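Local coordinates for thiamine-binding periplasmic protein (Escherichia coli, PDB 2QRY) that binds thiamine, thiamine phosphate and thiamine diphosphate with high affinity in the periplasm as the solute-binding component of the ThiBPQ import complex, at residues K78-L83 against S256-L261; Q142-L147 against Q175-D180; W283-A288 against E297-P302. All coordinates share one frame; numbering follows the deposited sequence.

Contact 1: residues K78-L83 against S256-L261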
loop_
_atom_site.group_PDB
_atom_site.type_symbol
_atom_site.label_atom_id
_atom_site.label_comp_id
_atom_site.label_asym_id
_atom_site.label_seq_id
_atom_site.Cartn_x
_atom_site.Cartn_y
_atom_site.Cartn_z
ATOM N N LYS A 78 19.394 11.481 1.822
ATOM C CA LYS A 78 19.799 11.739 0.455
ATOM C C LYS A 78 18.609 11.693 -0.492
ATOM O O LYS A 78 18.756 11.860 -1.704
ATOM C CB LYS A 78 20.899 10.759 0.022
ATOM C CG LYS A 78 20.595 9.281 0.202
ATOM C CD LYS A 78 21.877 8.457 0.040
ATOM C CE LYS A 78 21.613 6.952 -0.011
ATOM N NZ LYS A 78 21.034 6.500 -1.316
ATOM N N ALA A 79 17.423 11.502 0.075
ATOM C CA ALA A 79 16.203 11.439 -0.718
ATOM C C ALA A 79 15.647 12.813 -1.085
ATOM O O ALA A 79 15.696 13.754 -0.295
ATOM C CB ALA A 79 15.142 10.643 0.022
ATOM N N ASP A 80 15.114 12.902 -2.297
ATOM C CA ASP A 80 14.496 14.120 -2.810
ATOM C C ASP A 80 12.987 13.905 -2.718
ATOM O O ASP A 80 12.220 14.835 -2.475
ATOM C CB ASP A 80 14.895 14.346 -4.271
ATOM C CG ASP A 80 16.384 14.598 -4.443
ATOM O OD1 ASP A 80 16.890 15.576 -3.848
ATOM O OD2 ASP A 80 17.045 13.831 -5.174
ATOM N N VAL A 81 12.574 12.659 -2.912
ATOM C CA VAL A 81 11.164 12.294 -2.852
ATOM C C VAL A 81 10.982 10.930 -2.183
ATOM O O VAL A 81 11.791 10.024 -2.373
ATOM C CB VAL A 81 10.536 12.196 -4.271
ATOM C CG1 VAL A 81 9.069 11.819 -4.166
ATOM C CG2 VAL A 81 10.686 13.507 -5.008
ATOM N N VAL A 82 9.924 10.796 -1.389
ATOM C CA VAL A 82 9.610 9.524 -0.752
ATOM C C VAL A 82 8.321 9.039 -1.399
ATOM O O VAL A 82 7.265 9.634 -1.189
ATOM C CB VAL A 82 9.369 9.667 0.764
ATOM C CG1 VAL A 82 8.857 8.346 1.324
ATOM C CG2 VAL A 82 10.661 10.077 1.464
ATOM N N LEU A 83 8.411 7.975 -2.192
ATOM C CA LEU A 83 7.241 7.419 -2.871
ATOM C C LEU A 83 6.805 6.101 -2.216
ATOM O O LEU A 83 7.581 5.157 -2.134
ATOM C CB LEU A 83 7.562 7.189 -4.347
ATOM C CG LEU A 83 6.453 6.663 -5.267
ATOM C CD1 LEU A 83 6.674 7.194 -6.689
ATOM C CD2 LEU A 83 6.419 5.138 -5.239
ATOM N N SER A 256 15.534 18.733 0.240
ATOM C CA SER A 256 15.952 18.429 -1.122
ATOM C C SER A 256 16.761 19.545 -1.773
ATOM O O SER A 256 16.379 20.714 -1.715
ATOM C CB SER A 256 14.740 18.133 -2.000
ATOM O OG SER A 256 15.164 17.822 -3.316
ATOM N N LYS A 257 17.874 19.178 -2.402
ATOM C CA LYS A 257 18.712 20.153 -3.089
ATOM C C LYS A 257 18.322 20.268 -4.568
ATOM O O LYS A 257 18.966 20.983 -5.346
ATOM C CB LYS A 257 20.191 19.777 -2.936
ATOM C CG LYS A 257 20.727 20.110 -1.552
ATOM C CD LYS A 257 22.120 19.572 -1.288
ATOM C CE LYS A 257 22.631 20.110 0.052
ATOM N NZ LYS A 257 23.965 19.571 0.463
ATOM N N GLN A 258 17.253 19.565 -4.938
ATOM C CA GLN A 258 16.730 19.581 -6.300
ATOM C C GLN A 258 15.216 19.796 -6.231
ATOM O O GLN A 258 14.443 19.004 -6.767
ATOM C CB GLN A 258 17.024 18.256 -7.007
ATOM C CG GLN A 258 18.499 17.953 -7.268
ATOM C CD GLN A 258 19.077 18.743 -8.432
ATOM O OE1 GLN A 258 18.341 19.273 -9.265
ATOM N NE2 GLN A 258 20.403 18.808 -8.505
ATOM N N PRO A 259 14.775 20.884 -5.581
ATOM C CA PRO A 259 13.345 21.191 -5.448
ATOM C C PRO A 259 12.578 21.136 -6.767
ATOM O O PRO A 259 11.603 20.400 -6.897
ATOM C CB PRO A 259 13.339 22.602 -4.862
ATOM C CG PRO A 259 14.638 22.697 -4.155
ATOM C CD PRO A 259 15.591 22.006 -5.091
ATOM N N GLU A 260 13.030 21.917 -7.741
ATOM C CA GLU A 260 12.380 21.984 -9.044
ATOM C C GLU A 260 12.129 20.605 -9.665
ATOM O O GLU A 260 11.001 20.291 -10.054
ATOM C CB GLU A 260 13.215 22.849 -9.995
ATOM C CG GLU A 260 12.436 23.391 -11.182
ATOM C CD GLU A 260 13.267 24.302 -12.070
ATOM O OE1 GLU A 260 13.980 25.180 -11.528
ATOM O OE2 GLU A 260 13.196 24.150 -13.310
ATOM N N LEU A 261 13.174 19.785 -9.764
ATOM C CA LEU A 261 13.031 18.446 -10.331
ATOM C C LEU A 261 12.043 17.619 -9.516
ATOM O O LEU A 261 11.137 16.994 -10.067
ATOM C CB LEU A 261 14.374 17.716 -10.350
ATOM C CG LEU A 261 15.049 17.466 -11.695
ATOM C CD1 LEU A 261 16.169 16.454 -11.494
ATOM C CD2 LEU A 261 14.046 16.934 -12.702
HETATM O O HOH W 1 19.146 16.476 -2.992
#
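S256 and D80 are joined through their side chains, S256 OG donating to D80 OD1 over 2.9 Å. The serine oxygen reaches the anti side of the carboxylate from 25° out of its plane. What puts it there is the S256 torsion, with OG swung opposite the backbone N (chi1 -179°) and carried across the gap between the segments. The same hydroxyl is also an acceptor: Q258 N donates to S256 OG over 3.2 Å, closing an ST turn. With one bond given and one received, the hydroxyl is held from two directions. K257 takes part through its backbone, and its side chain leads away. K257 N donates to a water 3.0 Å away, and that water donates in turn to D80 OD1 over 2.6 Å. D80 OD1 therefore receives two hydrogen bonds, one from S256 OG and one from the water that links it to K257 N. The other carboxylate oxygen, OD2, is taken by the backbone N of T26 in strand 24-29, so that D80 ties this strand to the turn. In a periplasmic binding protein of the PBP2 class, the contact sits where strand 243-252 hands over to helix 259-269, beside the start of strand 81-86. The A79 carbonyl and the D80 backbone are bonded to T253 just before the turn. Q258 stands at the N-cap position of the helix. Q258 CB comes 4.1 Å from D80 OD1, whereas the rest of the chain, bent at chi2, leads away from D80; the Q258 side chain also touches P23. P259 opens the helix, and the L261 side chain touches C51 and C53. Further along, A262 and L266 of this helix lie on V81, while F265 and M269 lie on L83, which covers strand 81-86 beyond the polar junction at D80.

Contact 2: residues Q142-L147 against Q175-D180; sequences QSLKEL and QKVYGD
Y178 points its phenol across to K145, the two side chains meeting at about a right angle. From CB, whose bond does not face the other helix, CG sits beside the backbone N (chi1 -73°), a turn that sends the ring out from helix 165-178. The ring carbons reach toward helix 144-149 at an oblique slant to K145 CA. At the tip, Y178 OH lies 3.3 Å from K145 CA and 3.7 Å from K145 CG, resting against the backbone and the root of the lysine chain. The hydroxyl's hydrogen-bond partner is OE2 of E149, near the end of the same helix. K145 NZ leads away from the tyrosine and forms a long, weak ion pair with E149. Beside this polar tip lies a small apolar patch, where L144 CD1 meets V177 CG2 at 3.9 Å. The first turn of helix 144-149 is capped by S143, whose OG accepts from E146 N at 3.1 Å, and the carboxylate of E241 receives the L144 and K145 N-H groups. The contact sets the first turn of helix 144-149 beside the last turn of helix 165-178. L144 also rests on W173 and M174 of helix 165-178 and on F239, while helix 182-190 packs against both segments, its A185 touching Y178 and its L189 touching L147.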
loop_
_atom_site.group_PDB
_atom_site.type_symbol
_atom_site.label_atom_id
_atom_site.label_comp_id
_atom_site.label_asym_id
_atom_site.label_seq_id
_atom_site.Cartn_x
_atom_site.Cartn_y
_atom_site.Cartn_z
ATOM N N GLN A 142 -16.259 -15.155 4.592
ATOM C CA GLN A 142 -17.014 -14.111 3.908
ATOM C C GLN A 142 -17.081 -12.813 4.714
ATOM O O GLN A 142 -17.837 -11.894 4.396
ATOM C CB GLN A 142 -18.416 -14.627 3.576
ATOM C CG GLN A 142 -18.387 -15.818 2.621
ATOM C CD GLN A 142 -19.754 -16.435 2.394
ATOM O OE1 GLN A 142 -20.410 -16.874 3.338
ATOM N NE2 GLN A 142 -20.185 -16.480 1.137
ATOM N N SER A 143 -16.268 -12.746 5.760
ATOM C CA SER A 143 -16.195 -11.561 6.598
ATOM C C SER A 143 -14.930 -11.676 7.443
ATOM O O SER A 143 -14.454 -12.784 7.709
ATOM C CB SER A 143 -17.432 -11.457 7.490
ATOM O OG SER A 143 -17.493 -12.522 8.419
ATOM N N LEU A 144 -14.378 -10.539 7.852
ATOM C CA LEU A 144 -13.169 -10.543 8.663
ATOM C C LEU A 144 -13.493 -11.263 9.961
ATOM O O LEU A 144 -12.657 -11.978 10.523
ATOM C CB LEU A 144 -12.721 -9.112 8.969
ATOM C CG LEU A 144 -11.216 -8.849 9.146
ATOM C CD1 LEU A 144 -11.018 -7.479 9.801
ATOM C CD2 LEU A 144 -10.588 -9.923 9.996
ATOM N N LYS A 145 -14.726 -11.077 10.423
ATOM C CA LYS A 145 -15.185 -11.691 11.666
ATOM C C LYS A 145 -15.123 -13.213 11.604
ATOM O O LYS A 145 -14.671 -13.860 12.550
ATOM C CB LYS A 145 -16.610 -11.230 11.975
ATOM C CG LYS A 145 -17.249 -11.893 13.189
ATOM C CD LYS A 145 -18.506 -11.131 13.605
ATOM C CE LYS A 145 -19.193 -11.758 14.809
ATOM N NZ LYS A 145 -19.921 -13.000 14.435
ATOM N N GLU A 146 -15.572 -13.786 10.491
ATOM C CA GLU A 146 -15.545 -15.231 10.338
ATOM C C GLU A 146 -14.103 -15.738 10.289
ATOM O O GLU A 146 -13.760 -16.709 10.961
ATOM C CB GLU A 146 -16.287 -15.650 9.073
ATOM C CG GLU A 146 -16.112 -17.118 8.741
ATOM C CD GLU A 146 -16.990 -17.575 7.598
ATOM O OE1 GLU A 146 -17.180 -16.802 6.633
ATOM O OE2 GLU A 146 -17.475 -18.721 7.661
ATOM N N LEU A 147 -13.266 -15.076 9.496
ATOM C CA LEU A 147 -11.863 -15.455 9.382
ATOM C C LEU A 147 -11.209 -15.545 10.759
ATOM O O LEU A 147 -10.417 -16.450 11.018
ATOM C CB LEU A 147 -11.112 -14.437 8.515
ATOM C CG LEU A 147 -9.588 -14.547 8.396
ATOM C CD1 LEU A 147 -9.085 -13.644 7.279
ATOM C CD2 LEU A 147 -8.938 -14.135 9.702
ATOM N N GLN A 175 -9.363 -2.934 13.715
ATOM C CA GLN A 175 -9.802 -1.941 14.691
ATOM C C GLN A 175 -11.213 -1.435 14.352
ATOM O O GLN A 175 -12.049 -1.240 15.238
ATOM C CB GLN A 175 -8.819 -0.766 14.723
ATOM C CG GLN A 175 -9.095 0.218 15.830
ATOM C CD GLN A 175 -8.864 -0.375 17.205
ATOM O OE1 GLN A 175 -9.487 0.041 18.173
ATOM N NE2 GLN A 175 -7.953 -1.339 17.299
ATOM N N LYS A 176 -11.467 -1.220 13.066
ATOM C CA LYS A 176 -12.772 -0.769 12.615
ATOM C C LYS A 176 -13.817 -1.831 12.959
ATOM O O LYS A 176 -14.901 -1.520 13.451
ATOM C CB LYS A 176 -12.770 -0.565 11.096
ATOM C CG LYS A 176 -12.136 0.722 10.607
ATOM C CD LYS A 176 -13.000 1.923 10.940
ATOM C CE LYS A 176 -12.440 3.182 10.310
ATOM N NZ LYS A 176 -13.264 4.380 10.601
ATOM N N VAL A 177 -13.467 -3.086 12.703
ATOM C CA VAL A 177 -14.367 -4.202 12.925
ATOM C C VAL A 177 -14.590 -4.635 14.381
ATOM O O VAL A 177 -15.708 -5.007 14.748
ATOM C CB VAL A 177 -13.903 -5.415 12.071
ATOM C CG1 VAL A 177 -14.764 -6.639 12.352
ATOM C CG2 VAL A 177 -13.965 -5.048 10.596
ATOM N N TYR A 178 -13.556 -4.577 15.216
ATOM C CA TYR A 178 -13.709 -5.002 16.606
ATOM C C TYR A 178 -13.654 -3.931 17.685
ATOM O O TYR A 178 -14.065 -4.179 18.818
ATOM C CB TYR A 178 -12.678 -6.074 16.946
ATOM C CG TYR A 178 -12.972 -7.408 16.317
ATOM C CD1 TYR A 178 -12.514 -7.720 15.039
ATOM C CD2 TYR A 178 -13.736 -8.356 16.994
ATOM C CE1 TYR A 178 -12.810 -8.942 14.453
ATOM C CE2 TYR A 178 -14.043 -9.578 16.417
ATOM C CZ TYR A 178 -13.578 -9.867 15.150
ATOM O OH TYR A 178 -13.883 -11.088 14.596
ATOM N N GLY A 179 -13.148 -2.752 17.354
ATOM C CA GLY A 179 -13.060 -1.704 18.355
ATOM C C GLY A 179 -12.223 -2.137 19.548
ATOM O O GLY A 179 -11.141 -2.707 19.387
ATOM N N ASP A 180 -12.718 -1.884 20.753
ATOM C CA ASP A 180 -11.980 -2.262 21.945
ATOM C C ASP A 180 -11.787 -3.765 22.100
ATOM O O ASP A 180 -11.076 -4.203 22.999
ATOM C CB ASP A 180 -12.645 -1.697 23.202
ATOM C CG ASP A 180 -12.442 -0.197 23.342
ATOM O OD1 ASP A 180 -11.380 0.301 22.912
ATOM O OD2 ASP A 180 -13.337 0.480 23.894
#

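Contact 3: residues W283-A288 against E297-P302. With TPS (thiamin phosphate), chain E.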
loop_
_atom_site.group_PDB
_atom_site.type_symbol
_atom_site.label_atom_id
_atom_site.label_comp_id
_atom_site.label_asym_id
_atom_site.label_seq_id
_atom_site.Cartn_x
_atom_site.Cartn_y
_atom_site.Cartn_z
ATOM N N TRP A 283 -0.417 -2.929 -9.867
ATOM C CA TRP A 283 -1.672 -3.639 -9.653
ATOM C C TRP A 283 -2.527 -2.930 -8.603
ATOM O O TRP A 283 -2.850 -3.466 -7.545
ATOM C CB TRP A 283 -1.374 -5.088 -9.256
ATOM C CG TRP A 283 -0.566 -5.761 -10.314
ATOM C CD1 TRP A 283 0.787 -5.966 -10.314
ATOM C CD2 TRP A 283 -1.036 -6.194 -11.596
ATOM N NE1 TRP A 283 1.187 -6.490 -11.518
ATOM C CE2 TRP A 283 0.090 -6.641 -12.324
ATOM C CE3 TRP A 283 -2.299 -6.240 -12.203
ATOM C CZ2 TRP A 283 -0.011 -7.131 -13.631
ATOM C CZ3 TRP A 283 -2.400 -6.727 -13.502
ATOM C CH2 TRP A 283 -1.259 -7.166 -14.202
HETATM N N MSE A 284 -2.879 -1.697 -8.930
HETATM C CA MSE A 284 -3.685 -0.831 -8.084
HETATM C C MSE A 284 -4.493 0.047 -9.037
HETATM O O MSE A 284 -4.199 0.094 -10.233
HETATM C CB MSE A 284 -2.768 0.057 -7.231
HETATM C CG MSE A 284 -1.936 -0.677 -6.192
HETATM SE SE MSE A 284 -3.013 -1.322 -4.718
HETATM C CE MSE A 284 -3.076 0.312 -3.658
ATOM N N TYR A 285 -5.500 0.744 -8.521
ATOM C CA TYR A 285 -6.307 1.627 -9.362
ATOM C C TYR A 285 -5.591 2.971 -9.506
ATOM O O TYR A 285 -5.161 3.563 -8.515
ATOM C CB TYR A 285 -7.696 1.840 -8.751
ATOM C CG TYR A 285 -8.539 0.588 -8.717
ATOM C CD1 TYR A 285 -9.060 0.042 -9.889
ATOM C CD2 TYR A 285 -8.799 -0.065 -7.513
ATOM C CE1 TYR A 285 -9.819 -1.127 -9.866
ATOM C CE2 TYR A 285 -9.558 -1.234 -7.477
ATOM C CZ TYR A 285 -10.063 -1.758 -8.658
ATOM O OH TYR A 285 -10.799 -2.916 -8.624
ATOM N N PRO A 286 -5.448 3.462 -10.746
ATOM C CA PRO A 286 -4.782 4.738 -11.020
ATOM C C PRO A 286 -5.523 5.921 -10.413
ATOM O O PRO A 286 -6.715 5.841 -10.100
ATOM C CB PRO A 286 -4.765 4.804 -12.545
ATOM C CG PRO A 286 -4.798 3.376 -12.954
ATOM C CD PRO A 286 -5.806 2.792 -12.005
ATOM N N VAL A 287 -4.804 7.023 -10.261
ATOM C CA VAL A 287 -5.370 8.230 -9.694
ATOM C C VAL A 287 -5.887 9.140 -10.814
ATOM O O VAL A 287 -6.683 10.048 -10.575
ATOM C CB VAL A 287 -4.314 8.951 -8.829
ATOM C CG1 VAL A 287 -3.260 9.585 -9.701
ATOM C CG2 VAL A 287 -4.977 9.950 -7.950
ATOM N N ALA A 288 -5.429 8.882 -12.037
ATOM C CA ALA A 288 -5.866 9.638 -13.209
ATOM C C ALA A 288 -6.756 8.705 -14.020
ATOM O O ALA A 288 -6.565 7.489 -13.999
ATOM C CB ALA A 288 -4.670 10.070 -14.042
ATOM N N GLU A 297 -11.946 -5.919 -14.823
ATOM C CA GLU A 297 -13.396 -6.003 -14.662
ATOM C C GLU A 297 -13.823 -7.307 -13.988
ATOM O O GLU A 297 -14.972 -7.452 -13.572
ATOM C CB GLU A 297 -14.104 -5.848 -16.018
ATOM C CG GLU A 297 -14.112 -7.099 -16.875
ATOM C CD GLU A 297 -12.721 -7.554 -17.264
ATOM O OE1 GLU A 297 -12.569 -8.748 -17.607
ATOM O OE2 GLU A 297 -11.786 -6.721 -17.236
ATOM N N LYS A 298 -12.896 -8.255 -13.872
ATOM C CA LYS A 298 -13.196 -9.528 -13.223
ATOM C C LYS A 298 -13.083 -9.352 -11.712
ATOM O O LYS A 298 -13.498 -10.217 -10.938
ATOM C CB LYS A 298 -12.209 -10.617 -13.663
ATOM C CG LYS A 298 -12.237 -10.983 -15.142
ATOM C CD LYS A 298 -11.156 -12.019 -15.454
ATOM C CE LYS A 298 -11.728 -13.401 -15.737
ATOM N NZ LYS A 298 -12.571 -13.953 -14.648
ATOM N N LEU A 299 -12.512 -8.227 -11.298
ATOM C CA LEU A 299 -12.312 -7.938 -9.882
ATOM C C LEU A 299 -13.573 -7.449 -9.196
ATOM O O LEU A 299 -14.502 -6.973 -9.846
ATOM C CB LEU A 299 -11.226 -6.881 -9.724
ATOM C CG LEU A 299 -9.877 -7.234 -10.336
ATOM C CD1 LEU A 299 -8.958 -6.016 -10.262
ATOM C CD2 LEU A 299 -9.286 -8.435 -9.598
ATOM N N THR A 300 -13.606 -7.561 -7.876
ATOM C CA THR A 300 -14.759 -7.089 -7.137
ATOM C C THR A 300 -14.433 -5.796 -6.403
ATOM O O THR A 300 -13.444 -5.717 -5.673
ATOM C CB THR A 300 -15.248 -8.120 -6.104
ATOM O OG1 THR A 300 -15.696 -9.301 -6.778
ATOM C CG2 THR A 300 -16.409 -7.547 -5.298
ATOM N N LYS A 301 -15.263 -4.781 -6.625
ATOM C CA LYS A 301 -15.121 -3.485 -5.969
ATOM C C LYS A 301 -15.897 -3.590 -4.661
ATOM O O LYS A 301 -17.111 -3.791 -4.670
ATOM C CB LYS A 301 -15.741 -2.380 -6.828
ATOM C CG LYS A 301 -14.869 -1.846 -7.955
ATOM C CD LYS A 301 -13.946 -0.733 -7.458
ATOM C CE LYS A 301 -13.214 -0.051 -8.614
ATOM N NZ LYS A 301 -12.361 1.084 -8.143
ATOM N N PRO A 302 -15.213 -3.471 -3.516
ATOM C CA PRO A 302 -15.984 -3.575 -2.276
ATOM C C PRO A 302 -17.027 -2.459 -2.185
ATOM O O PRO A 302 -16.741 -1.301 -2.493
ATOM C CB PRO A 302 -14.910 -3.483 -1.194
ATOM C CG PRO A 302 -13.861 -2.629 -1.836
ATOM C CD PRO A 302 -13.799 -3.161 -3.246
HETATM C CM2 TPS E . 0.144 -9.266 -7.182
HETATM N N3 TPS E . 1.153 -3.816 -3.648
HETATM C C2 TPS E . 1.804 -4.876 -3.210
HETATM S S1 TPS E . 2.611 -4.320 -1.792
HETATM C C5 TPS E . 2.036 -2.647 -1.828
HETATM C C4 TPS E . 1.250 -2.643 -2.961
HETATM C CM4 TPS E . 0.526 -1.375 -3.400
HETATM C C6 TPS E . 2.394 -1.615 -0.805
HETATM C C7 TPS E . 3.390 -2.393 0.054
HETATM O O7 TPS E . 3.885 -1.671 1.175
HETATM N N1A TPS E . -0.797 -7.441 -5.826
HETATM C C2A TPS E . 0.203 -7.872 -6.600
HETATM N N3A TPS E . 1.250 -7.094 -6.864
HETATM C C4A TPS E . 1.342 -5.844 -6.361
HETATM N N4A TPS E . 2.445 -5.060 -6.649
HETATM C C5A TPS E . 0.291 -5.347 -5.527
HETATM C C6A TPS E . -0.789 -6.213 -5.285
HETATM C C7A TPS E . 0.304 -3.933 -4.899
HETATM P P1 TPS E . 4.917 -2.658 1.933
HETATM O O1 TPS E . 4.200 -3.995 2.270
HETATM O O2 TPS E . 5.520 -1.976 3.228
HETATM O O3 TPS E . 6.082 -2.969 0.969
HETATM O O HOH W 2 -11.458 -3.859 -6.236
#
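K301 lays its ammonium group over one face of the Y285 ring in a cation-pi contact. K301 NZ stands 3.5 Å from the centroid of the Y285 ring and only 5° off the normal, so the charge sits almost exactly above the centre. The lysine chain bends at chi2 (-86°), which brings its end back toward the tyrosine. The methylene before the charge adds a CH-pi contact, K301 CE lying 3.6 Å from Y285 CZ. A looser van der Waals contact comes from L299, whose side chain slides past that of Y285 in the opposite direction, with L299 CD1 4.0 Å from Y285 OH. A water supplies the polar link. Held in the ring plane at its edge, it lies 2.7 Å from Y285 OH and donates to T300 O at 2.8 Å, joining the phenol to the backbone of 297-302. Ligand contacts come from the residues before the tyrosine. W283 CD1 is 3.7 Å from N3A of thiamin phosphate, its ring set obliquely to it, and SE of M284, present as selenomethionine, lies 3.8 Å from the thiazolium methyl CM4. W283 O is hydrogen-bonded to T220 OG1, and Y285 packs on this same thiamine-binding residue. In the fold, the short, weakly bonded strand 285-286 runs antiparallel to 121-133, Y285 meeting the ring of Y125; L299 leans on A223 of helix 221-229, and P302 rests on Y127.

How the contacts relate
Contacts 1 and 2 lie on opposite sides of the chain's centre, their own centres about 40 Å apart, consistent with the two lobes of a periplasmic binding protein. Contact 3 is nearer the middle, about 30 Å from contact 1 and 23 Å from contact 2 between centres, and only it includes pocket residues. None touches another. Along the chain, contact 2 is nested within the loop closed by contact 1, and contact 3 follows both. Contacts 1 and 3 reach the same mixed sheet, through strands 81-86 and 285-286, whereas contact 2 joins helices 144-149 and 165-178. Contacts 1 and 2 thus lie away from the thiamin site, which contact 3 borders.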